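Long-range contacts in protein pelota homolog (Archaeoglobus fulgidus, PDB 3OBY), which may recognise stalled ribosomes, cleave the stalled mRNA and help release non-functional ribosomes, with an endoribonuclease activity placed in its N-terminal Sm-fold domain: residues 30-35 / 65-70; 26-31 / 105-110; 20-25 / 99-104; 36-41 / 95-100. All coordinates share one frame; numbering follows the deposited sequence.

Contact 1: residues 30-35 / 65-70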
# COMPACT_ATOMS: atom_id res chain seq x y z
N PHE A 30 -15.62 6.52 -3.83
CA PHE A 30 -17.01 6.21 -3.56
C PHE A 30 -17.35 6.44 -2.10
O PHE A 30 -18.53 6.48 -1.72
CB PHE A 30 -17.31 4.77 -4.00
CG PHE A 30 -17.23 4.57 -5.48
CD1 PHE A 30 -18.20 5.13 -6.32
CD2 PHE A 30 -16.14 3.92 -6.06
CE1 PHE A 30 -18.09 5.03 -7.71
CE2 PHE A 30 -16.01 3.82 -7.45
CZ PHE A 30 -16.99 4.38 -8.28
N ILE A 31 -16.32 6.62 -1.28
CA ILE A 31 -16.52 6.90 0.14
C ILE A 31 -16.85 8.39 0.26
O ILE A 31 -17.83 8.77 0.90
CB ILE A 31 -15.24 6.59 0.97
CG1 ILE A 31 -15.01 5.08 1.06
CG2 ILE A 31 -15.37 7.18 2.36
CD1 ILE A 31 -16.20 4.31 1.59
N ILE A 32 -16.03 9.23 -0.37
CA ILE A 32 -16.26 10.68 -0.35
C ILE A 32 -17.52 10.96 -1.17
O ILE A 32 -17.65 10.50 -2.30
CB ILE A 32 -15.10 11.42 -1.01
CG1 ILE A 32 -13.83 11.21 -0.20
CG2 ILE A 32 -15.44 12.90 -1.11
CD1 ILE A 32 -12.58 11.61 -0.95
N GLU A 33 -18.44 11.73 -0.60
CA GLU A 33 -19.69 12.02 -1.28
C GLU A 33 -20.01 13.51 -1.39
O GLU A 33 -19.49 14.34 -0.64
CB GLU A 33 -20.83 11.31 -0.56
CG GLU A 33 -20.68 9.79 -0.54
CD GLU A 33 -21.76 9.12 0.29
OE1 GLU A 33 -21.58 9.00 1.52
OE2 GLU A 33 -22.79 8.71 -0.28
N LYS A 34 -20.87 13.84 -2.35
CA LYS A 34 -21.29 15.22 -2.52
C LYS A 34 -22.02 15.57 -1.25
O LYS A 34 -23.00 14.90 -0.90
CB LYS A 34 -22.22 15.37 -3.72
CG LYS A 34 -21.51 15.28 -5.08
CD LYS A 34 -22.50 15.28 -6.24
CE LYS A 34 -23.42 14.06 -6.19
NZ LYS A 34 -24.36 14.01 -7.34
N GLY A 35 -21.54 16.59 -0.55
CA GLY A 35 -22.16 17.00 0.69
C GLY A 35 -21.17 16.93 1.83
O GLY A 35 -21.28 17.68 2.79
N ILE A 65 -13.29 21.91 1.62
CA ILE A 65 -14.34 22.18 0.66
C ILE A 65 -15.55 21.29 0.86
O ILE A 65 -15.41 20.15 1.27
CB ILE A 65 -13.82 22.03 -0.80
CG1 ILE A 65 -13.05 20.72 -0.96
CG2 ILE A 65 -12.90 23.18 -1.16
CD1 ILE A 65 -13.83 19.63 -1.63
N GLU A 66 -16.73 21.84 0.62
CA GLU A 66 -17.97 21.07 0.74
C GLU A 66 -18.16 20.46 -0.64
O GLU A 66 -18.69 21.09 -1.56
CB GLU A 66 -19.16 21.97 1.09
CG GLU A 66 -20.49 21.24 1.03
CD GLU A 66 -21.66 22.13 1.38
OE1 GLU A 66 -21.64 23.32 1.00
OE2 GLU A 66 -22.61 21.64 2.03
N VAL A 67 -17.70 19.22 -0.78
CA VAL A 67 -17.76 18.48 -2.03
C VAL A 67 -19.04 18.66 -2.85
O VAL A 67 -20.14 18.44 -2.35
CB VAL A 67 -17.55 16.97 -1.77
CG1 VAL A 67 -17.46 16.23 -3.09
CG2 VAL A 67 -16.28 16.76 -0.95
N GLU A 68 -18.87 19.08 -4.10
CA GLU A 68 -20.02 19.24 -4.99
C GLU A 68 -19.87 18.27 -6.16
O GLU A 68 -20.82 18.04 -6.91
CB GLU A 68 -20.13 20.68 -5.50
CG GLU A 68 -20.02 21.74 -4.42
CD GLU A 68 -20.33 23.14 -4.93
OE1 GLU A 68 -20.02 23.43 -6.10
OE2 GLU A 68 -20.86 23.95 -4.14
N LYS A 69 -18.67 17.70 -6.30
CA LYS A 69 -18.38 16.73 -7.35
C LYS A 69 -17.15 15.88 -7.02
O LYS A 69 -16.19 16.37 -6.43
CB LYS A 69 -18.16 17.44 -8.70
CG LYS A 69 -18.36 16.53 -9.90
CD LYS A 69 -18.19 17.24 -11.24
CE LYS A 69 -18.45 16.26 -12.40
NZ LYS A 69 -18.37 16.86 -13.76
N VAL A 70 -17.20 14.61 -7.39
CA VAL A 70 -16.10 13.68 -7.15
C VAL A 70 -15.94 12.87 -8.42
O VAL A 70 -16.91 12.32 -8.94
CB VAL A 70 -16.42 12.71 -6.00
CG1 VAL A 70 -15.21 11.85 -5.70
CG2 VAL A 70 -16.86 13.47 -4.78
O HOH W 1 -23.76 18.99 3.25
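Gly35 donates its backbone N-H to Val67 O at 2.9 Å, where the link leaving helix 22-31 passes the middle of the long strand 63-72. This is the helix-to-strand connection of the Sm fold, a helix followed by a bent antiparallel sheet. The two chain directions lie 134° apart, and the bond is somewhat bent, with the donor tilted from the carbonyl plane. Lys34 CA adds a C-H···O contact to the same oxygen. The strand turns a corner at Glu68, which with Lys69 faces Ser82 in a classic beta bulge. Gly35 has a positive phi of 121°, where a beta carbon would press on the preceding carbonyl oxygen.

Ile32 is the first residue beyond the helix, and its CG2 touches the valines before and after the corner, Val67 CG2 at 4.0 Å and Val70 CG2 at the same distance, crossing both side chains at about a right angle. With Val67 CG1 trans to the backbone N (chi1 -174°), CG2 falls on the side of Ile32, while CB rests 3.5 Å from Glu33 O. With Val67 cut back to an alanine, Ile32 CG2 would probably lose one of its two valine neighbours and a gap would open beside Glu33 O. Branched aliphatic residues suit this buried inner side; on the outer side Lys34 passes CG and CD by the Glu68 carbonyl, CD 3.3 Å from Glu68 O, before its end leads away. Glu66 OE1 is paired with Lys84. One water donates to both Gly35 O, at 2.8 Å, and Glu66 OE2, at 3.1 Å.

Contact 2: residues 26-31 / 105-110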
# COMPACT_ATOMS: atom_id res chain seq x y z
N TRP A 26 -9.38 4.16 -5.29
CA TRP A 26 -10.64 3.78 -5.91
C TRP A 26 -11.77 3.75 -4.86
O TRP A 26 -12.89 4.19 -5.13
CB TRP A 26 -10.51 2.41 -6.58
CG TRP A 26 -11.73 2.01 -7.33
CD1 TRP A 26 -12.07 2.37 -8.59
CD2 TRP A 26 -12.82 1.22 -6.83
NE1 TRP A 26 -13.31 1.87 -8.92
CE2 TRP A 26 -13.79 1.15 -7.86
CE3 TRP A 26 -13.08 0.57 -5.61
CZ2 TRP A 26 -15.00 0.47 -7.71
CZ3 TRP A 26 -14.28 -0.11 -5.46
CH2 TRP A 26 -15.22 -0.16 -6.51
N HIS A 27 -11.48 3.24 -3.67
CA HIS A 27 -12.52 3.18 -2.64
C HIS A 27 -12.90 4.56 -2.11
O HIS A 27 -14.08 4.84 -1.90
CB HIS A 27 -12.08 2.29 -1.47
CG HIS A 27 -12.06 0.82 -1.81
ND1 HIS A 27 -13.16 0.16 -2.32
CD2 HIS A 27 -11.09 -0.11 -1.70
CE1 HIS A 27 -12.86 -1.11 -2.51
NE2 HIS A 27 -11.60 -1.30 -2.14
N LEU A 28 -11.90 5.41 -1.91
CA LEU A 28 -12.13 6.76 -1.41
C LEU A 28 -13.07 7.54 -2.32
O LEU A 28 -13.88 8.34 -1.85
CB LEU A 28 -10.80 7.52 -1.30
CG LEU A 28 -9.81 7.09 -0.21
CD1 LEU A 28 -8.46 7.74 -0.47
CD2 LEU A 28 -10.35 7.49 1.16
N ARG A 29 -12.96 7.29 -3.63
CA ARG A 29 -13.81 7.94 -4.63
C ARG A 29 -15.29 7.68 -4.39
O ARG A 29 -16.14 8.51 -4.72
CB ARG A 29 -13.40 7.47 -6.03
CG ARG A 29 -14.20 8.10 -7.17
CD ARG A 29 -15.53 7.41 -7.38
NE ARG A 29 -16.34 8.05 -8.41
CZ ARG A 29 -17.29 8.96 -8.19
NH1 ARG A 29 -17.57 9.37 -6.97
NH2 ARG A 29 -17.98 9.45 -9.22
N PHE A 30 -15.62 6.52 -3.83
CA PHE A 30 -17.01 6.21 -3.56
C PHE A 30 -17.35 6.44 -2.10
O PHE A 30 -18.53 6.48 -1.72
CB PHE A 30 -17.31 4.77 -4.00
CG PHE A 30 -17.23 4.57 -5.48
CD1 PHE A 30 -18.20 5.13 -6.32
CD2 PHE A 30 -16.14 3.92 -6.06
CE1 PHE A 30 -18.09 5.03 -7.71
CE2 PHE A 30 -16.01 3.82 -7.45
CZ PHE A 30 -16.99 4.38 -8.28
N ILE A 31 -16.32 6.62 -1.28
CA ILE A 31 -16.52 6.90 0.14
C ILE A 31 -16.85 8.39 0.26
O ILE A 31 -17.83 8.77 0.90
CB ILE A 31 -15.24 6.59 0.97
CG1 ILE A 31 -15.01 5.08 1.06
CG2 ILE A 31 -15.37 7.18 2.36
CD1 ILE A 31 -16.20 4.31 1.59
N LEU A 105 -5.46 13.38 3.49
CA LEU A 105 -6.70 14.12 3.35
C LEU A 105 -7.61 13.76 4.52
O LEU A 105 -7.48 12.69 5.12
CB LEU A 105 -7.41 13.77 2.04
CG LEU A 105 -8.04 12.39 1.92
CD1 LEU A 105 -9.28 12.48 1.05
CD2 LEU A 105 -7.02 11.42 1.35
N SER A 106 -8.52 14.67 4.86
CA SER A 106 -9.46 14.49 5.94
C SER A 106 -10.87 14.56 5.39
O SER A 106 -11.23 15.48 4.67
CB SER A 106 -9.28 15.59 7.00
OG SER A 106 -8.07 15.43 7.71
N ILE A 107 -11.67 13.55 5.74
CA ILE A 107 -13.06 13.48 5.32
C ILE A 107 -13.88 13.69 6.59
O ILE A 107 -13.64 13.04 7.60
CB ILE A 107 -13.38 12.09 4.71
CG1 ILE A 107 -12.57 11.88 3.44
CG2 ILE A 107 -14.86 11.97 4.40
CD1 ILE A 107 -12.66 10.47 2.90
N ILE A 108 -14.81 14.63 6.53
CA ILE A 108 -15.67 14.94 7.66
C ILE A 108 -17.10 14.78 7.19
O ILE A 108 -17.54 15.48 6.29
CB ILE A 108 -15.46 16.38 8.14
CG1 ILE A 108 -13.97 16.60 8.44
CG2 ILE A 108 -16.29 16.66 9.38
CD1 ILE A 108 -13.62 18.01 8.86
N LYS A 109 -17.82 13.84 7.82
CA LYS A 109 -19.21 13.55 7.47
C LYS A 109 -19.81 12.63 8.52
O LYS A 109 -19.19 12.34 9.55
CB LYS A 109 -19.26 12.80 6.13
CG LYS A 109 -18.50 11.46 6.19
CD LYS A 109 -18.31 10.80 4.83
CE LYS A 109 -19.64 10.40 4.19
NZ LYS A 109 -19.47 9.78 2.85
N LYS A 110 -21.02 12.19 8.24
CA LYS A 110 -21.71 11.25 9.10
C LYS A 110 -21.37 9.97 8.35
O LYS A 110 -21.67 9.85 7.16
CB LYS A 110 -23.23 11.50 9.09
CG LYS A 110 -23.95 11.17 7.78
CD LYS A 110 -25.42 11.60 7.82
CE LYS A 110 -26.19 11.12 6.59
NZ LYS A 110 -26.33 9.64 6.53
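Leu28 and Ile31 on the last turn of helix 22-31 face Leu105 and Ile107 on strand 105-108, the segment axes coming within 11.4 Å and their directions differing by 31°. Helix 22-31, which precedes the five strands from 37-40 to 105-108 as the N-terminal helix does in Sm proteins, here lies against the bent sheet. At such a separation backbone pairing is ruled out; side chains span the gap, one of them reaching a main-chain carbonyl.

Ile107 CD1 carries most of the apolar touch. It reaches Leu28 CD2 at 4.2 Å and Ile31 CG2 at 4.3 Å, one methyl serving two residues a helical turn apart. Two residues back on the same strand face, Leu105 CD2 meets the other methyl of Leu28, CD1, more loosely at 4.4 Å. Long aliphatic residues suit these buried places because they span the distance and bring no polar group with them.

At the corner after the strand, Lys109 also points toward the helix. Its chain starts between the backbone N and carbonyl carbon and bends at chi3 (-64°), which delivers NZ to the helix end. There Glu33 and Asp36 both form salt bridges with it, so this buried ammonium is probably well compensated. A methionine in place of Lys109 would probably leave both carboxylates without this shared partner and the helix's last carbonyl without its donor. In that third bond the donor lies nearly in line with the carbonyl: Lys109 NZ is 2.7 Å from Ile31 O, with a C=O···N angle of 164°.

Contact 3: residues 20-25 / 99-104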
# COMPACT_ATOMS: atom_id res chain seq x y z
N GLU A 20 -2.70 4.44 0.03
CA GLU A 20 -1.37 3.95 -0.35
C GLU A 20 -1.38 3.10 -1.63
O GLU A 20 -0.34 2.71 -2.14
CB GLU A 20 -0.79 3.12 0.80
CG GLU A 20 -0.76 3.82 2.15
CD GLU A 20 -0.41 2.89 3.30
OE1 GLU A 20 -1.26 2.07 3.69
OE2 GLU A 20 0.73 2.97 3.81
N THR A 21 -2.57 2.81 -2.13
CA THR A 21 -2.71 2.00 -3.32
C THR A 21 -3.85 2.48 -4.20
O THR A 21 -4.71 3.24 -3.75
CB THR A 21 -2.98 0.52 -2.96
OG1 THR A 21 -4.25 0.41 -2.31
CG2 THR A 21 -1.91 0.01 -2.03
N LEU A 22 -3.86 2.03 -5.45
CA LEU A 22 -4.92 2.41 -6.36
C LEU A 22 -6.24 1.85 -5.83
O LEU A 22 -7.31 2.42 -6.10
CB LEU A 22 -4.60 1.90 -7.77
CG LEU A 22 -3.31 2.49 -8.36
CD1 LEU A 22 -3.13 2.02 -9.78
CD2 LEU A 22 -3.35 4.01 -8.31
N ASP A 23 -6.17 0.76 -5.07
CA ASP A 23 -7.37 0.15 -4.46
C ASP A 23 -7.97 1.21 -3.53
O ASP A 23 -9.17 1.51 -3.57
CB ASP A 23 -6.99 -1.06 -3.59
CG ASP A 23 -6.49 -2.25 -4.40
OD1 ASP A 23 -6.25 -2.10 -5.61
OD2 ASP A 23 -6.34 -3.34 -3.81
N ASP A 24 -7.11 1.75 -2.67
CA ASP A 24 -7.49 2.76 -1.70
C ASP A 24 -8.11 3.95 -2.41
O ASP A 24 -9.22 4.38 -2.09
CB ASP A 24 -6.26 3.22 -0.91
CG ASP A 24 -5.75 2.19 0.08
OD1 ASP A 24 -4.60 2.36 0.55
OD2 ASP A 24 -6.48 1.22 0.40
N LEU A 25 -7.38 4.49 -3.38
CA LEU A 25 -7.84 5.64 -4.14
C LEU A 25 -9.20 5.37 -4.77
O LEU A 25 -10.08 6.23 -4.77
CB LEU A 25 -6.82 5.99 -5.22
CG LEU A 25 -6.91 7.43 -5.73
CD1 LEU A 25 -6.69 8.37 -4.57
CD2 LEU A 25 -5.87 7.66 -6.82
N ILE A 99 -6.65 14.23 -5.16
CA ILE A 99 -6.09 13.17 -4.33
C ILE A 99 -5.31 12.12 -5.12
O ILE A 99 -5.80 11.58 -6.11
CB ILE A 99 -7.19 12.43 -3.56
CG1 ILE A 99 -8.15 13.44 -2.93
CG2 ILE A 99 -6.56 11.54 -2.49
CD1 ILE A 99 -7.45 14.54 -2.14
N THR A 100 -4.09 11.85 -4.68
CA THR A 100 -3.26 10.82 -5.30
C THR A 100 -2.73 9.90 -4.19
O THR A 100 -2.82 10.25 -3.01
CB THR A 100 -2.06 11.42 -6.08
OG1 THR A 100 -1.22 12.15 -5.18
CG2 THR A 100 -2.53 12.33 -7.17
N VAL A 101 -2.20 8.74 -4.54
CA VAL A 101 -1.66 7.83 -3.52
C VAL A 101 -0.59 8.55 -2.72
O VAL A 101 0.14 9.37 -3.26
CB VAL A 101 -1.01 6.56 -4.14
CG1 VAL A 101 -2.04 5.72 -4.84
CG2 VAL A 101 0.08 6.95 -5.11
N GLY A 102 -0.51 8.23 -1.43
CA GLY A 102 0.49 8.86 -0.58
C GLY A 102 0.14 10.23 -0.04
O GLY A 102 0.86 10.76 0.80
N LYS A 103 -0.95 10.82 -0.52
CA LYS A 103 -1.34 12.14 -0.05
C LYS A 103 -2.38 12.06 1.05
O LYS A 103 -3.32 11.27 0.99
CB LYS A 103 -1.91 12.99 -1.19
CG LYS A 103 -2.33 14.38 -0.74
CD LYS A 103 -2.84 15.20 -1.90
CE LYS A 103 -2.89 16.67 -1.57
NZ LYS A 103 -3.18 17.46 -2.80
N GLU A 104 -2.20 12.91 2.06
CA GLU A 104 -3.11 12.93 3.18
C GLU A 104 -4.34 13.78 2.90
O GLU A 104 -4.29 14.76 2.16
CB GLU A 104 -2.40 13.47 4.42
CG GLU A 104 -3.21 13.35 5.69
CD GLU A 104 -2.64 14.17 6.82
OE1 GLU A 104 -2.77 15.41 6.76
OE2 GLU A 104 -2.04 13.59 7.75
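Leu25, on the first turn of helix 22-31, sends its CB toward segment 99-104, which leads from strand 94-99 to strand 105-108 of the Sm-fold sheet and packs on the start of this helix. A chi1 of -159° swings CG away from the backbone N and carries the fork to the carbonyl and the CG2 branch of Ile99. There CD1 does most of the touching, 3.7 Å from Ile99 O and 3.8 Å from Ile99 CG2, the two side chains crossing at a slant. CD2 lies by the same carbonyl oxygen, at 4.0 Å. Farther along, Val101 presses CG1 onto the helix start, 3.8 Å from Thr21 C and 4.1 Å from Leu22 CD2.

The helix start is capped from within 20-25. Thr21 and Asp24 form a capping box: Thr21 OG1 accepts from Asp24 N at 3.2 Å, while the return bond from Thr21 N to Asp24 OD1 is weak. Asp24 OD1 also takes Glu20 N on its anti lone pair, and Met1 N is a further partner. Thr100 to Lys103 make a type II turn, whose positive phi favours Gly102. Across the contact, methyl groups rest on each other and on backbone atoms, so the join probably depends on shape and, at Leu25, on burial, rather than on polar pairing.

Contact 4: residues 36-41 / 95-100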
# COMPACT_ATOMS: atom_id res chain seq x y z
N ASP A 36 -20.20 16.03 1.72
CA ASP A 36 -19.19 15.88 2.77
C ASP A 36 -18.25 17.08 2.76
O ASP A 36 -18.42 18.02 1.99
CB ASP A 36 -18.35 14.61 2.56
CG ASP A 36 -19.19 13.34 2.60
OD1 ASP A 36 -20.27 13.34 3.23
OD2 ASP A 36 -18.75 12.32 2.01
N VAL A 37 -17.27 17.05 3.64
CA VAL A 37 -16.28 18.11 3.70
C VAL A 37 -14.92 17.44 3.68
O VAL A 37 -14.65 16.54 4.46
CB VAL A 37 -16.42 18.98 4.98
CG1 VAL A 37 -15.26 19.98 5.06
CG2 VAL A 37 -17.75 19.72 4.97
N VAL A 38 -14.07 17.89 2.77
CA VAL A 38 -12.73 17.34 2.60
C VAL A 38 -11.63 18.39 2.79
O VAL A 38 -11.69 19.47 2.20
CB VAL A 38 -12.58 16.71 1.19
CG1 VAL A 38 -11.18 16.13 1.02
CG2 VAL A 38 -13.64 15.64 0.99
N PHE A 39 -10.64 18.06 3.61
CA PHE A 39 -9.50 18.93 3.86
C PHE A 39 -8.24 18.31 3.28
O PHE A 39 -7.99 17.12 3.48
CB PHE A 39 -9.29 19.13 5.36
CG PHE A 39 -10.09 20.24 5.96
CD1 PHE A 39 -9.56 21.53 6.04
CD2 PHE A 39 -11.38 20.01 6.45
CE1 PHE A 39 -10.30 22.56 6.61
CE2 PHE A 39 -12.13 21.03 7.01
CZ PHE A 39 -11.58 22.32 7.09
N ALA A 40 -7.46 19.11 2.57
CA ALA A 40 -6.22 18.64 1.96
C ALA A 40 -5.37 19.84 1.64
O ALA A 40 -5.89 20.95 1.49
CB ALA A 40 -6.52 17.87 0.67
N THR A 41 -4.06 19.65 1.55
CA THR A 41 -3.18 20.77 1.21
C THR A 41 -3.18 20.94 -0.32
O THR A 41 -3.17 19.96 -1.08
CB THR A 41 -1.75 20.56 1.73
OG1 THR A 41 -1.09 19.54 0.99
CG2 THR A 41 -1.82 20.13 3.17
N HIS A 95 -12.92 25.62 -4.96
CA HIS A 95 -11.59 25.05 -5.13
C HIS A 95 -11.65 23.55 -5.43
O HIS A 95 -12.66 22.89 -5.20
CB HIS A 95 -10.78 25.29 -3.87
CG HIS A 95 -9.31 25.04 -4.03
ND1 HIS A 95 -8.51 25.83 -4.81
CD2 HIS A 95 -8.51 24.10 -3.48
CE1 HIS A 95 -7.26 25.39 -4.75
NE2 HIS A 95 -7.24 24.34 -3.95
N THR A 96 -10.55 23.02 -5.95
CA THR A 96 -10.46 21.60 -6.29
C THR A 96 -9.29 20.92 -5.58
O THR A 96 -8.16 21.42 -5.60
CB THR A 96 -10.29 21.39 -7.82
OG1 THR A 96 -11.45 21.86 -8.51
CG2 THR A 96 -10.08 19.93 -8.14
N LEU A 97 -9.56 19.78 -4.96
CA LEU A 97 -8.52 19.03 -4.28
C LEU A 97 -8.25 17.79 -5.14
O LEU A 97 -9.18 17.07 -5.51
CB LEU A 97 -8.99 18.62 -2.87
CG LEU A 97 -9.51 19.69 -1.89
CD1 LEU A 97 -10.23 19.03 -0.72
CD2 LEU A 97 -8.37 20.54 -1.38
N ASN A 98 -6.99 17.55 -5.49
CA ASN A 98 -6.64 16.38 -6.30
C ASN A 98 -5.95 15.33 -5.43
O ASN A 98 -4.81 15.51 -5.01
CB ASN A 98 -5.72 16.76 -7.47
CG ASN A 98 -6.47 17.46 -8.60
OD1 ASN A 98 -7.51 16.99 -9.06
ND2 ASN A 98 -5.92 18.58 -9.07
N ILE A 99 -6.65 14.23 -5.16
CA ILE A 99 -6.09 13.17 -4.33
C ILE A 99 -5.31 12.12 -5.12
O ILE A 99 -5.80 11.58 -6.11
CB ILE A 99 -7.19 12.43 -3.56
CG1 ILE A 99 -8.15 13.44 -2.93
CG2 ILE A 99 -6.56 11.54 -2.49
CD1 ILE A 99 -7.45 14.54 -2.14
N THR A 100 -4.09 11.85 -4.68
CA THR A 100 -3.26 10.82 -5.30
C THR A 100 -2.73 9.90 -4.19
O THR A 100 -2.82 10.25 -3.01
CB THR A 100 -2.06 11.42 -6.08
OG1 THR A 100 -1.22 12.15 -5.18
CG2 THR A 100 -2.53 12.33 -7.17
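Leu97 meets Val38 and Ala40 in an apolar packing contact across the interior of the strongly bent Sm-fold sheet. Strands 37-40 and 94-99 are not neighbours in that sheet, since 63-72 and 79-87 come between them. The curvature nevertheless brings their inner faces together, with segment axes 8.2 Å apart at closest approach and directions differing by 69°. At that angle the strands cannot pair by backbone, and side chains make the join.

Leu97 forks between the two residues opposite. CD1 goes to Val38, 3.5 Å from its CG1, and the two side chains run alongside each other in opposite senses. Val38 holds CG1 fully extended from the backbone N (chi1 180°), which turns this branch to the leucine. CD2 goes instead to Ala40, 3.8 Å from CB, so both prongs are used. Ala40 suits its place because a small methyl lets the longer leucine come close to the strand. Ile99 makes a looser touch, its CD1 4.5 Å from Ala40 CB.

Neighbouring strands enclose this group. Ile65 of strand 63-72 packs on Leu97 and is backbone-bonded to Val38, while Leu105 of strand 105-108 touches both Val38 and Ile99. Phe39, between the two inward residues, points the other way and packs on Ala87 of strand 79-87. Helix 22-31 approaches through the link that follows it, where Ile32 touches Val38.

Overall arrangement
All four contacts belong to the Sm-fold N-terminal domain, to which the endoribonuclease activity is assigned. Contacts 1, 2 and 3 all use helix 22-31: its start is met by contact 3 and its end by contacts 1 and 2, the centres of contacts 1 and 3 lying about 16 Å apart. Contacts 1 and 2, with centres about 8 Å apart, merge where Ile32 CG1 comes near Ile107 CD1. Lys109 is the charge common to contacts 1, 2 and 4, its NZ 2.6 Å from Glu33 OE1 and 2.8 Å from Asp36 OD2. Contact 4 joins contact 1 at Ile65 and shares Ile99 with contact 3, linking the apolar inner side of the sheet to the helix.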